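Local coordinates for protein phosphoribosylaminoimidazole-succinocarboxamide synthase (Ehrlichia chaffeensis str. Arkansas, PDB 3KRE) that joins aspartate to a carboxylated aminoimidazole ribotide at the expense of ATP, giving SAICAR in de novo purine biosynthesis, at residues Lys67-Asn72 against Asn96-Leu101; Lys32-Phe37 against Gln47-Glu52; Ile139-Lys144 against Lys171-Ser176; Pro109-Ile114 against Lys198-Lys203. All coordinates share one frame; numbering follows the deposited sequence. Where two conformers were deposited one is given.

How the interactions relate
From the N terminus, interactions 2 and 1 close in series, then interaction 4 opens with interaction 3 nested inside it; none cross. Interaction 2 closes a beta hairpin whose strands are 34-38 and 44-49. Interaction 1 then closes the excursion made by helix 67-84, bringing its first turns against the entry to strand 99-107, the sheet neighbour of 44-49. These two touch directly, through the Arg98-Asp51 salt bridge and a probable hydrogen bond between His48 and Glu99. Interaction 4 spans the longest loop, pairing strand 110-115 with strand 192-204, and interaction 3 lays helix 166-189 against strand 133-143. Centres of interactions 3 and 4 lie about 6 Å apart, and the Lys144-Glu200 salt bridge joins them. All four reach the same antiparallel sheet.

Interaction 1 of 4, residues Lys67-Asn72 against Asn96-Leu101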
# COMPACT_ATOMS: atom_id res chain seq x y z
N LYS A 67 0.83 -11.33 11.11
CA LYS A 67 0.34 -10.39 10.10
C LYS A 67 1.50 -9.82 9.31
O LYS A 67 1.44 -9.68 8.09
CB LYS A 67 -0.49 -9.30 10.76
CG LYS A 67 -0.73 -8.05 9.98
CD LYS A 67 -1.06 -6.93 10.95
CE LYS A 67 -0.97 -5.64 10.30
NZ LYS A 67 0.39 -5.08 10.18
N GLY A 68 2.60 -9.52 9.99
CA GLY A 68 3.77 -8.98 9.28
C GLY A 68 4.44 -9.92 8.33
O GLY A 68 4.97 -9.51 7.29
N ILE A 69 4.48 -11.19 8.71
CA ILE A 69 5.03 -12.20 7.86
C ILE A 69 4.22 -12.29 6.58
O ILE A 69 4.76 -12.28 5.47
CB ILE A 69 5.09 -13.57 8.58
CG1 ILE A 69 6.12 -13.49 9.73
CG2 ILE A 69 5.42 -14.71 7.59
CD1 ILE A 69 6.14 -14.71 10.66
N LEU A 70 2.90 -12.37 6.72
CA LEU A 70 2.07 -12.45 5.54
C LEU A 70 2.15 -11.19 4.67
O LEU A 70 2.23 -11.28 3.44
CB LEU A 70 0.62 -12.78 5.91
CG LEU A 70 0.40 -14.11 6.61
CD1 LEU A 70 -1.09 -14.17 7.01
CD2 LEU A 70 0.80 -15.27 5.68
N ASN A 71 2.21 -10.02 5.30
CA ASN A 71 2.33 -8.76 4.57
C ASN A 71 3.66 -8.66 3.82
O ASN A 71 3.71 -8.25 2.65
CB ASN A 71 2.13 -7.53 5.50
CG ASN A 71 0.68 -7.27 5.84
OD1 ASN A 71 0.36 -6.38 6.65
ND2 ASN A 71 -0.19 -8.03 5.27
N ASN A 72 4.73 -9.13 4.46
CA ASN A 72 6.03 -9.21 3.83
C ASN A 72 5.99 -10.07 2.55
O ASN A 72 6.42 -9.65 1.47
CB ASN A 72 7.05 -9.77 4.83
CG ASN A 72 8.43 -9.86 4.25
OD1 ASN A 72 8.92 -8.91 3.61
ND2 ASN A 72 9.08 -11.01 4.47
N ASN A 96 13.85 -12.80 4.48
CA ASN A 96 13.36 -13.76 5.46
C ASN A 96 11.87 -13.56 5.72
O ASN A 96 11.22 -12.80 5.02
CB ASN A 96 14.20 -13.68 6.75
CG ASN A 96 14.20 -12.31 7.37
OD1 ASN A 96 13.15 -11.77 7.68
ND2 ASN A 96 15.39 -11.76 7.60
N GLN A 97 11.30 -14.24 6.73
CA GLN A 97 9.86 -14.20 6.96
C GLN A 97 9.30 -12.79 7.16
O GLN A 97 8.19 -12.53 6.81
CB GLN A 97 9.51 -15.04 8.20
CG GLN A 97 9.59 -16.54 7.99
CD GLN A 97 9.13 -17.28 9.23
OE1 GLN A 97 9.81 -17.28 10.26
NE2 GLN A 97 7.96 -17.89 9.15
N ARG A 98 10.08 -11.89 7.73
CA ARG A 98 9.59 -10.56 8.10
C ARG A 98 10.21 -9.43 7.31
O ARG A 98 9.77 -8.29 7.44
CB ARG A 98 9.88 -10.31 9.57
CG ARG A 98 8.91 -11.02 10.44
CD ARG A 98 8.99 -10.56 11.85
NE ARG A 98 8.07 -11.38 12.60
CZ ARG A 98 6.76 -11.18 12.69
NH1 ARG A 98 6.20 -10.12 12.13
NH2 ARG A 98 6.02 -12.04 13.36
N GLU A 99 11.24 -9.74 6.51
CA GLU A 99 12.11 -8.68 5.99
C GLU A 99 12.35 -8.79 4.52
O GLU A 99 12.45 -9.87 3.96
CB GLU A 99 13.45 -8.67 6.72
CG GLU A 99 13.28 -8.37 8.20
CD GLU A 99 14.56 -8.34 8.99
OE1 GLU A 99 15.57 -8.93 8.57
OE2 GLU A 99 14.52 -7.74 10.08
N GLN A 100 12.46 -7.63 3.91
CA GLN A 100 12.92 -7.54 2.53
C GLN A 100 13.93 -6.42 2.44
O GLN A 100 13.89 -5.47 3.22
CB GLN A 100 11.75 -7.36 1.54
CG GLN A 100 10.72 -6.40 1.89
CD GLN A 100 9.51 -6.50 0.99
OE1 GLN A 100 9.48 -5.88 -0.05
NE2 GLN A 100 8.48 -7.25 1.43
N LEU A 101 14.86 -6.58 1.52
CA LEU A 101 15.87 -5.59 1.20
C LEU A 101 15.29 -4.65 0.17
O LEU A 101 14.78 -5.09 -0.88
CB LEU A 101 17.11 -6.27 0.63
CG LEU A 101 18.37 -5.39 0.54
CD1 LEU A 101 18.85 -4.98 1.96
CD2 LEU A 101 19.49 -6.11 -0.23
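The guanidinium of Arg98 has Ile69 over one face, with CG1 centred 3.8 Å above the plane, while Gly68 CA approaches NH1 obliquely. Arg98 starts away from the helix, and its chain, extended from CG to NE, brings the flat group back over Ile69 and beside Gly68; Asp51, through a salt bridge to NH1, holds the end there. Gln97 runs alongside Ile69 in the same direction, its CB near Ile69 CG1. The amide planes of Asn72 and Gln100 stand 57° apart as the two chains slide past each other in opposite directions. Gln100 NE2 donates to Asn72 OD1 at 2.8 Å, nearly straight at 166° but tilted from the carbonyl plane. Because Asn72 CG is anti to its backbone N (chi1 -179°), ND2 reaches into the turn, where it makes weak bonds to Gln97 O (2.9 Å) and Asn96 O (2.8 Å). The helix-borne amide thus bonds at both ends to the segment 96-101. That turn is itself an Asx turn: Asn96 OD1 accepts from Arg98 N at 3.1 Å. Ile69 CA adds a CA-H...O contact to Gln97 O. Helix 67-84 thereby packs its first turns against the bend between strands 91-94 and 99-107, with Leu94 and Phe49 touching Asn72 and helix 246-257 touching Lys67 and Leu70.

Interaction 2 of 4, residues Lys32-Phe37 against Gln47-Glu52; sequences KAKIIF and QHFKDE. With EDO (1,2-ethanediol), chain K.
Glu52 OE1 is gripped twice: by Lys50 NZ in a salt bridge at 2.7 Å, arriving from above the carboxylate plane, and by a water at 2.8 Å whose other proton goes to Lys32 O. The water thus links two acceptors across the open end of a beta hairpin, strands 34-38 and 44-49, while Lys50 NZ has a second carboxylate partner in Glu30. The ladder is antiparallel: Ile35 and His48 form the hydrogen-bonded pair, with N...O distances of 2.8 Å in both directions (Ile35 N to His48 O and His48 N to Ile35 O), flanked by the non-hydrogen-bonded pairs Lys34-Phe49 and Ile36-Gln47. Lys50 N adds a bond to Ala33 O just beyond the paired residues, at the open end. Lys34 N, buried by the contact, finds no partner in the model.

On the Lys34 face, the lysine runs alongside Phe49 and sets CD over one face of the ring, a CH-pi contact 3.9 Å from the centroid. A bend at chi3 carries CE past Gln47 NE2, and a second at chi4 turns the ammonium to Glu217 and Asp216. Gln47 NE2 is bonded to Asp216 O, so both chains lead to the same loop.

On the Ile35 face, Lys50 crosses Ile35 at about a right angle, CD against CG1. Phe37 turns its edge toward the face of His48 in an offset edge-to-face pair, planes at 89°. The first torsion of His48 (chi1 173°) swings the ring away from its own N, and the imidazole reaches Glu99 through ND1 and a 1,2-ethanediol, probably from the crystallisation liquor, through NE2, 2.9 Å from its O1.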
# COMPACT_ATOMS: atom_id res chain seq x y z
N LYS A 32 3.77 2.77 11.79
CA LYS A 32 2.78 2.06 12.60
C LYS A 32 2.92 0.53 12.52
O LYS A 32 2.70 -0.17 13.54
CB LYS A 32 1.37 2.58 12.31
CG LYS A 32 1.10 3.91 13.02
CD LYS A 32 -0.26 4.49 12.70
CE LYS A 32 -0.21 5.59 11.65
NZ LYS A 32 -1.57 6.19 11.50
N ALA A 33 3.37 0.02 11.35
CA ALA A 33 3.41 -1.42 11.09
C ALA A 33 4.79 -1.97 10.63
O ALA A 33 4.96 -3.17 10.50
CB ALA A 33 2.35 -1.76 10.06
N LYS A 34 5.75 -1.10 10.34
CA LYS A 34 7.01 -1.54 9.81
C LYS A 34 8.16 -0.75 10.49
O LYS A 34 7.93 0.31 11.07
CB LYS A 34 7.05 -1.31 8.29
CG LYS A 34 6.04 -2.13 7.48
CD LYS A 34 6.19 -1.95 5.96
CE LYS A 34 5.96 -0.51 5.52
NZ LYS A 34 4.56 -0.04 5.76
N ILE A 35 9.34 -1.34 10.48
CA ILE A 35 10.58 -0.71 10.92
C ILE A 35 11.52 -0.75 9.73
O ILE A 35 11.59 -1.77 9.03
CB ILE A 35 11.26 -1.50 12.04
CG1 ILE A 35 10.35 -1.63 13.26
CG2 ILE A 35 12.60 -0.84 12.45
CD1 ILE A 35 10.90 -2.69 14.25
N ILE A 36 12.20 0.36 9.46
CA ILE A 36 13.26 0.37 8.46
C ILE A 36 14.60 0.29 9.21
O ILE A 36 14.89 1.14 10.06
CB ILE A 36 13.21 1.63 7.61
CG1 ILE A 36 11.82 1.78 6.96
CG2 ILE A 36 14.36 1.64 6.61
CD1 ILE A 36 11.30 0.54 6.22
N PHE A 37 15.42 -0.72 8.90
CA PHE A 37 16.74 -0.87 9.51
C PHE A 37 17.84 -0.52 8.53
O PHE A 37 17.76 -0.84 7.33
CB PHE A 37 17.01 -2.31 9.98
CG PHE A 37 16.19 -2.73 11.18
CD1 PHE A 37 16.52 -2.31 12.46
CD2 PHE A 37 15.10 -3.58 11.04
CE1 PHE A 37 15.78 -2.70 13.56
CE2 PHE A 37 14.32 -3.97 12.15
CZ PHE A 37 14.68 -3.53 13.40
N GLN A 47 13.34 -3.48 5.14
CA GLN A 47 11.98 -3.21 5.53
C GLN A 47 11.50 -4.41 6.32
O GLN A 47 11.44 -5.52 5.79
CB GLN A 47 11.12 -2.96 4.28
CG GLN A 47 9.70 -2.54 4.53
CD GLN A 47 8.89 -2.41 3.25
OE1 GLN A 47 8.73 -3.37 2.50
NE2 GLN A 47 8.38 -1.24 3.00
N HIS A 48 11.20 -4.17 7.61
CA HIS A 48 10.86 -5.22 8.56
C HIS A 48 9.39 -5.04 8.94
O HIS A 48 8.97 -3.95 9.41
CB HIS A 48 11.78 -5.16 9.78
CG HIS A 48 11.39 -6.10 10.89
ND1 HIS A 48 12.12 -7.23 11.19
CD2 HIS A 48 10.36 -6.06 11.77
CE1 HIS A 48 11.55 -7.86 12.20
NE2 HIS A 48 10.47 -7.18 12.57
N PHE A 49 8.60 -6.09 8.70
CA PHE A 49 7.16 -6.06 8.98
C PHE A 49 6.86 -6.52 10.39
O PHE A 49 7.18 -7.65 10.74
CB PHE A 49 6.41 -6.92 7.95
CG PHE A 49 6.41 -6.33 6.56
CD1 PHE A 49 5.25 -5.72 6.02
CD2 PHE A 49 7.56 -6.34 5.80
CE1 PHE A 49 5.29 -5.19 4.72
CE2 PHE A 49 7.58 -5.78 4.52
CZ PHE A 49 6.45 -5.22 4.00
N LYS A 50 6.27 -5.63 11.20
CA LYS A 50 5.79 -5.96 12.52
C LYS A 50 4.40 -6.60 12.52
O LYS A 50 3.70 -6.66 11.50
CB LYS A 50 5.74 -4.71 13.40
CG LYS A 50 7.06 -4.00 13.55
CD LYS A 50 6.95 -2.83 14.53
CE LYS A 50 6.28 -1.61 13.94
NZ LYS A 50 5.96 -0.59 15.02
N ASP A 51 3.97 -7.08 13.69
CA ASP A 51 2.62 -7.67 13.79
C ASP A 51 1.62 -6.69 14.38
O ASP A 51 0.47 -7.03 14.62
CB ASP A 51 2.63 -8.96 14.60
CG ASP A 51 3.30 -10.13 13.88
OD1 ASP A 51 3.51 -10.11 12.64
OD2 ASP A 51 3.62 -11.12 14.57
N GLU A 52 2.06 -5.46 14.59
CA GLU A 52 1.23 -4.39 15.06
C GLU A 52 0.22 -4.01 13.97
O GLU A 52 0.55 -4.01 12.77
CB GLU A 52 2.12 -3.19 15.47
CG GLU A 52 3.07 -3.51 16.63
CD GLU A 52 4.07 -2.38 16.96
OE1 GLU A 52 3.85 -1.25 16.51
OE2 GLU A 52 5.05 -2.63 17.69
C1 EDO K . 7.77 -8.48 14.99
O1 EDO K . 8.55 -7.32 14.72
C2 EDO K . 6.78 -8.26 16.15
O2 EDO K . 5.68 -7.35 15.87
O HOH W 1 1.66 0.34 15.97

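Interaction 3 of 4, residues Ile139-Lys144 against Lys171-Ser176; sequences IEFYYK and KIKILS
Strand 139-143 and helix 171-176 run with their axes 10.5 Å apart at closest approach and their N-to-C directions 126° apart, so the helix lies slantwise over the strand. This is helix-on-sheet packing: helix 166-189 rests on one face of the antiparallel sheet. With the nearest CA pair, Ile139 and Lys173, 7.6 Å apart and no hydrogen bond across, the gap is filled mainly by side chains, and the buried surface is modest.

Alternate strand residues do the work. Ile139 and Phe141 face the helix, while Glu140 and Tyr142 between and beyond them turn to the other side. The Phe141 ring meets Lys173 at its edge, CG lying in the ring plane 3.8 Å from CZ, and the two chains cross at about a right angle. It is therefore the aliphatic part of the lysine that packs; past a bend at chi3 the chain goes on to a salt bridge with Glu155. Ile172 slides past Phe141 in the opposite direction, its CG2 branch 4.0 Å from CE1. One face of the same ring is covered by Ile139 CG2, from the ring's own strand, offset toward the rim.

Two residues earlier on the strand, Ile139 points CD1 at the helix, 4.0 Å from Lys173 O and 4.1 Å from Ser176 CB. Val112 touches both Ile139 and Ser176, joining strand 110-115 to the contact. The serine hydroxyl stays with its own helix: OG, anti to the carbonyl carbon (chi1 -66°), donates to Ile172 O at 2.8 Å, which Ser176 N reaches from the opposite face of the carbonyl plane.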
# COMPACT_ATOMS: atom_id res chain seq x y z
N ILE A 139 -8.85 8.55 -8.13
CA ILE A 139 -7.64 8.83 -7.43
C ILE A 139 -7.86 10.02 -6.52
O ILE A 139 -8.39 11.05 -6.96
CB ILE A 139 -6.51 9.16 -8.37
CG1 ILE A 139 -6.15 7.90 -9.15
CG2 ILE A 139 -5.27 9.67 -7.58
CD1 ILE A 139 -5.09 8.09 -10.18
N GLU A 140 -7.47 9.85 -5.28
CA GLU A 140 -7.41 10.94 -4.31
C GLU A 140 -6.02 11.02 -3.68
O GLU A 140 -5.38 9.97 -3.44
CB GLU A 140 -8.45 10.72 -3.24
CG GLU A 140 -9.95 10.76 -3.67
CD GLU A 140 -10.90 10.55 -2.51
OE1 GLU A 140 -10.64 9.63 -1.70
OE2 GLU A 140 -11.90 11.29 -2.39
N PHE A 141 -5.56 12.24 -3.40
CA PHE A 141 -4.25 12.48 -2.81
C PHE A 141 -4.37 12.95 -1.38
O PHE A 141 -5.24 13.76 -1.07
CB PHE A 141 -3.51 13.55 -3.61
CG PHE A 141 -3.20 13.15 -5.00
CD1 PHE A 141 -2.18 12.25 -5.26
CD2 PHE A 141 -3.93 13.67 -6.08
CE1 PHE A 141 -1.85 11.89 -6.56
CE2 PHE A 141 -3.62 13.27 -7.40
CZ PHE A 141 -2.58 12.39 -7.63
N TYR A 142 -3.47 12.46 -0.50
CA TYR A 142 -3.44 12.90 0.89
C TYR A 142 -2.03 13.26 1.27
O TYR A 142 -1.09 12.64 0.84
CB TYR A 142 -3.98 11.83 1.82
CG TYR A 142 -5.39 11.45 1.52
CD1 TYR A 142 -6.43 11.98 2.26
CD2 TYR A 142 -5.69 10.57 0.48
CE1 TYR A 142 -7.73 11.66 1.98
CE2 TYR A 142 -6.99 10.24 0.18
CZ TYR A 142 -8.02 10.79 0.96
OH TYR A 142 -9.33 10.48 0.68
N TYR A 143 -1.89 14.30 2.08
CA TYR A 143 -0.62 14.66 2.67
C TYR A 143 -0.36 13.71 3.87
O TYR A 143 -1.20 13.61 4.77
CB TYR A 143 -0.74 16.08 3.18
CG TYR A 143 0.49 16.59 3.93
CD1 TYR A 143 1.76 16.37 3.43
CD2 TYR A 143 0.35 17.34 5.10
CE1 TYR A 143 2.88 16.86 4.09
CE2 TYR A 143 1.45 17.83 5.75
CZ TYR A 143 2.72 17.57 5.24
OH TYR A 143 3.85 18.04 5.87
N LYS A 144 0.78 13.01 3.87
CA LYS A 144 1.05 12.03 4.93
C LYS A 144 1.59 12.78 6.16
O LYS A 144 2.71 13.30 6.16
CB LYS A 144 2.02 10.92 4.46
CG LYS A 144 1.89 9.64 5.35
CD LYS A 144 2.73 8.45 4.88
CE LYS A 144 2.39 7.18 5.69
NZ LYS A 144 3.31 6.02 5.42
N LYS A 171 2.65 11.81 -14.22
CA LYS A 171 3.24 10.45 -14.20
C LYS A 171 2.67 9.60 -13.05
O LYS A 171 2.32 8.45 -13.23
CB LYS A 171 4.75 10.52 -14.10
CG LYS A 171 5.47 9.20 -14.09
CD LYS A 171 5.51 8.50 -15.43
CE LYS A 171 6.59 7.39 -15.46
NZ LYS A 171 8.01 7.86 -15.69
N ILE A 172 2.55 10.20 -11.87
CA ILE A 172 2.09 9.44 -10.72
C ILE A 172 0.67 8.93 -10.93
O ILE A 172 0.31 7.82 -10.51
CB ILE A 172 2.27 10.25 -9.40
CG1 ILE A 172 2.40 9.32 -8.20
CG2 ILE A 172 1.15 11.23 -9.14
CD1 ILE A 172 2.95 10.05 -6.98
N LYS A 173 -0.13 9.71 -11.64
CA LYS A 173 -1.50 9.28 -11.93
C LYS A 173 -1.50 8.14 -12.98
O LYS A 173 -2.25 7.15 -12.84
CB LYS A 173 -2.35 10.46 -12.37
CG LYS A 173 -2.44 11.54 -11.30
CD LYS A 173 -3.52 12.59 -11.62
CE LYS A 173 -3.04 13.59 -12.57
NZ LYS A 173 -4.19 14.49 -12.97
N ILE A 174 -0.66 8.27 -13.98
CA ILE A 174 -0.57 7.23 -15.03
C ILE A 174 -0.09 5.91 -14.39
O ILE A 174 -0.67 4.81 -14.63
CB ILE A 174 0.39 7.64 -16.15
CG1 ILE A 174 -0.21 8.78 -16.99
CG2 ILE A 174 0.79 6.42 -17.01
CD1 ILE A 174 0.84 9.49 -17.89
N LEU A 175 0.93 6.01 -13.55
CA LEU A 175 1.49 4.83 -12.87
C LEU A 175 0.46 4.21 -11.94
O LEU A 175 0.35 2.98 -11.89
CB LEU A 175 2.77 5.19 -12.07
CG LEU A 175 4.00 5.56 -12.89
CD1 LEU A 175 5.16 6.07 -11.95
CD2 LEU A 175 4.49 4.37 -13.79
N SER A 176 -0.25 5.05 -11.19
CA SER A 176 -1.27 4.58 -10.26
C SER A 176 -2.37 3.81 -10.98
O SER A 176 -2.79 2.73 -10.52
CB SER A 176 -1.83 5.74 -9.40
OG SER A 176 -0.82 6.24 -8.55

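Interaction 4 of 4, residues Pro109-Ile114 against Lys198-Lys203. With EDO (1,2-ethanediol), chain F.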
# COMPACT_ATOMS: atom_id res chain seq x y z
N PRO A 109 5.87 12.95 0.41
CA PRO A 109 4.95 12.82 1.54
C PRO A 109 3.48 12.89 1.12
O PRO A 109 2.69 13.63 1.74
CB PRO A 109 5.32 14.02 2.39
CG PRO A 109 5.61 15.06 1.40
CD PRO A 109 6.26 14.35 0.20
N ILE A 110 3.13 12.10 0.09
CA ILE A 110 1.77 11.97 -0.45
C ILE A 110 1.34 10.51 -0.38
O ILE A 110 2.15 9.63 -0.71
CB ILE A 110 1.74 12.38 -1.94
CG1 ILE A 110 2.24 13.82 -2.13
CG2 ILE A 110 0.33 12.20 -2.53
CD1 ILE A 110 2.42 14.24 -3.59
N GLU A 111 0.11 10.24 -0.01
CA GLU A 111 -0.50 8.92 -0.14
C GLU A 111 -1.42 9.04 -1.34
O GLU A 111 -2.22 9.97 -1.40
CB GLU A 111 -1.30 8.57 1.08
CG GLU A 111 -0.43 8.43 2.30
CD GLU A 111 -1.18 7.89 3.46
OE1 GLU A 111 -2.03 8.62 4.01
OE2 GLU A 111 -0.90 6.74 3.85
N VAL A 112 -1.29 8.14 -2.31
CA VAL A 112 -2.17 8.12 -3.46
C VAL A 112 -3.18 7.02 -3.21
O VAL A 112 -2.81 5.86 -3.02
CB VAL A 112 -1.40 7.85 -4.75
CG1 VAL A 112 -2.33 8.00 -5.94
CG2 VAL A 112 -0.16 8.79 -4.86
N VAL A 113 -4.46 7.38 -3.17
CA VAL A 113 -5.51 6.39 -2.95
C VAL A 113 -6.25 6.22 -4.24
O VAL A 113 -6.67 7.21 -4.83
CB VAL A 113 -6.47 6.78 -1.81
CG1 VAL A 113 -7.61 5.79 -1.73
CG2 VAL A 113 -5.71 6.88 -0.45
N ILE A 114 -6.36 4.98 -4.70
CA ILE A 114 -7.03 4.62 -5.93
C ILE A 114 -8.27 3.79 -5.55
O ILE A 114 -8.17 2.78 -4.86
CB ILE A 114 -6.12 3.79 -6.88
CG1 ILE A 114 -4.83 4.55 -7.22
CG2 ILE A 114 -6.85 3.52 -8.16
CD1 ILE A 114 -3.73 4.41 -6.19
N LYS A 198 -3.83 2.07 -1.43
CA LYS A 198 -3.02 3.24 -1.19
C LYS A 198 -1.59 2.92 -1.62
O LYS A 198 -1.05 1.85 -1.31
CB LYS A 198 -3.04 3.62 0.31
CG LYS A 198 -2.20 4.84 0.72
CD LYS A 198 -0.73 4.55 1.00
CE LYS A 198 -0.43 3.98 2.42
NZ LYS A 198 0.82 3.15 2.29
N LEU A 199 -0.98 3.88 -2.32
CA LEU A 199 0.40 3.81 -2.77
C LEU A 199 1.20 4.97 -2.21
O LEU A 199 0.66 6.05 -1.97
CB LEU A 199 0.47 3.92 -4.30
CG LEU A 199 -0.27 2.86 -5.09
CD1 LEU A 199 -0.10 3.15 -6.60
CD2 LEU A 199 0.25 1.43 -4.70
N GLU A 200 2.50 4.74 -2.02
CA GLU A 200 3.46 5.79 -1.74
C GLU A 200 4.63 5.62 -2.66
O GLU A 200 5.02 4.48 -2.98
CB GLU A 200 3.97 5.70 -0.29
CG GLU A 200 2.88 5.99 0.71
CD GLU A 200 3.35 5.86 2.14
OE1 GLU A 200 4.54 6.16 2.42
OE2 GLU A 200 2.51 5.51 2.99
N PHE A 201 5.20 6.74 -3.06
CA PHE A 201 6.34 6.73 -3.97
C PHE A 201 7.49 7.49 -3.34
O PHE A 201 7.28 8.38 -2.51
CB PHE A 201 5.96 7.41 -5.27
CG PHE A 201 4.96 6.62 -6.13
CD1 PHE A 201 5.38 5.82 -7.18
CD2 PHE A 201 3.59 6.73 -5.89
CE1 PHE A 201 4.43 5.12 -7.96
CE2 PHE A 201 2.67 6.01 -6.67
CZ PHE A 201 3.10 5.25 -7.70
N GLY A 202 8.69 7.21 -3.83
CA GLY A 202 9.87 7.96 -3.42
C GLY A 202 10.82 8.13 -4.59
O GLY A 202 10.55 7.66 -5.69
N LYS A 203 11.88 8.87 -4.35
CA LYS A 203 12.83 9.15 -5.40
C LYS A 203 14.21 8.82 -4.89
O LYS A 203 14.48 8.90 -3.66
CB LYS A 203 12.74 10.61 -5.82
CG LYS A 203 11.46 10.93 -6.58
CD LYS A 203 11.60 12.15 -7.45
CE LYS A 203 11.32 13.42 -6.73
NZ LYS A 203 11.60 14.60 -7.67
C1 EDO F . -4.96 8.90 4.09
O1 EDO F . -4.42 8.02 5.09
C2 EDO F . -5.97 8.12 3.29
O2 EDO F . -7.03 7.83 4.19
O HOH W 2 4.30 9.20 -2.23
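Strands 110-115 and 192-204 run antiparallel here: Val112 and Leu199 form the hydrogen-bonded pair, with Val112 N to Leu199 O at 2.9 Å and Leu199 N to Val112 O at 2.8 Å, both in the carbonyl planes, next to the non-hydrogen-bonded pair Val113-Lys198. The pairing belongs to the central antiparallel sheet. On the Val112 face, Ile114 CD1 packs against Leu199 CD1 at 3.9 Å, and Val112 CG2 stands at the edge of the Phe201 ring; Ser176 of helix 166-189 touches Val112 and Leu199.

The face carrying Val113 and Lys198 also bears the charged groups. Bent at chi2 and chi3, Lys198 lays its CD and CE against Glu111, whose OE2 comes 3.1 Å from CE but 4.3 Å from NZ, beyond a salt bridge. NZ instead pairs with Glu200 OE2 at 3.0 Å and with Asp216, and Lys144 also binds Glu200. These two lysines would be expected to offset the closeness of the Glu111 and Glu200 carboxylates, whose OE2 atoms are 3.7 Å apart. Where direct pairing stops, a water bridges the strands, accepting from Phe201 N at 2.7 Å and lying equally close to Ile110 O.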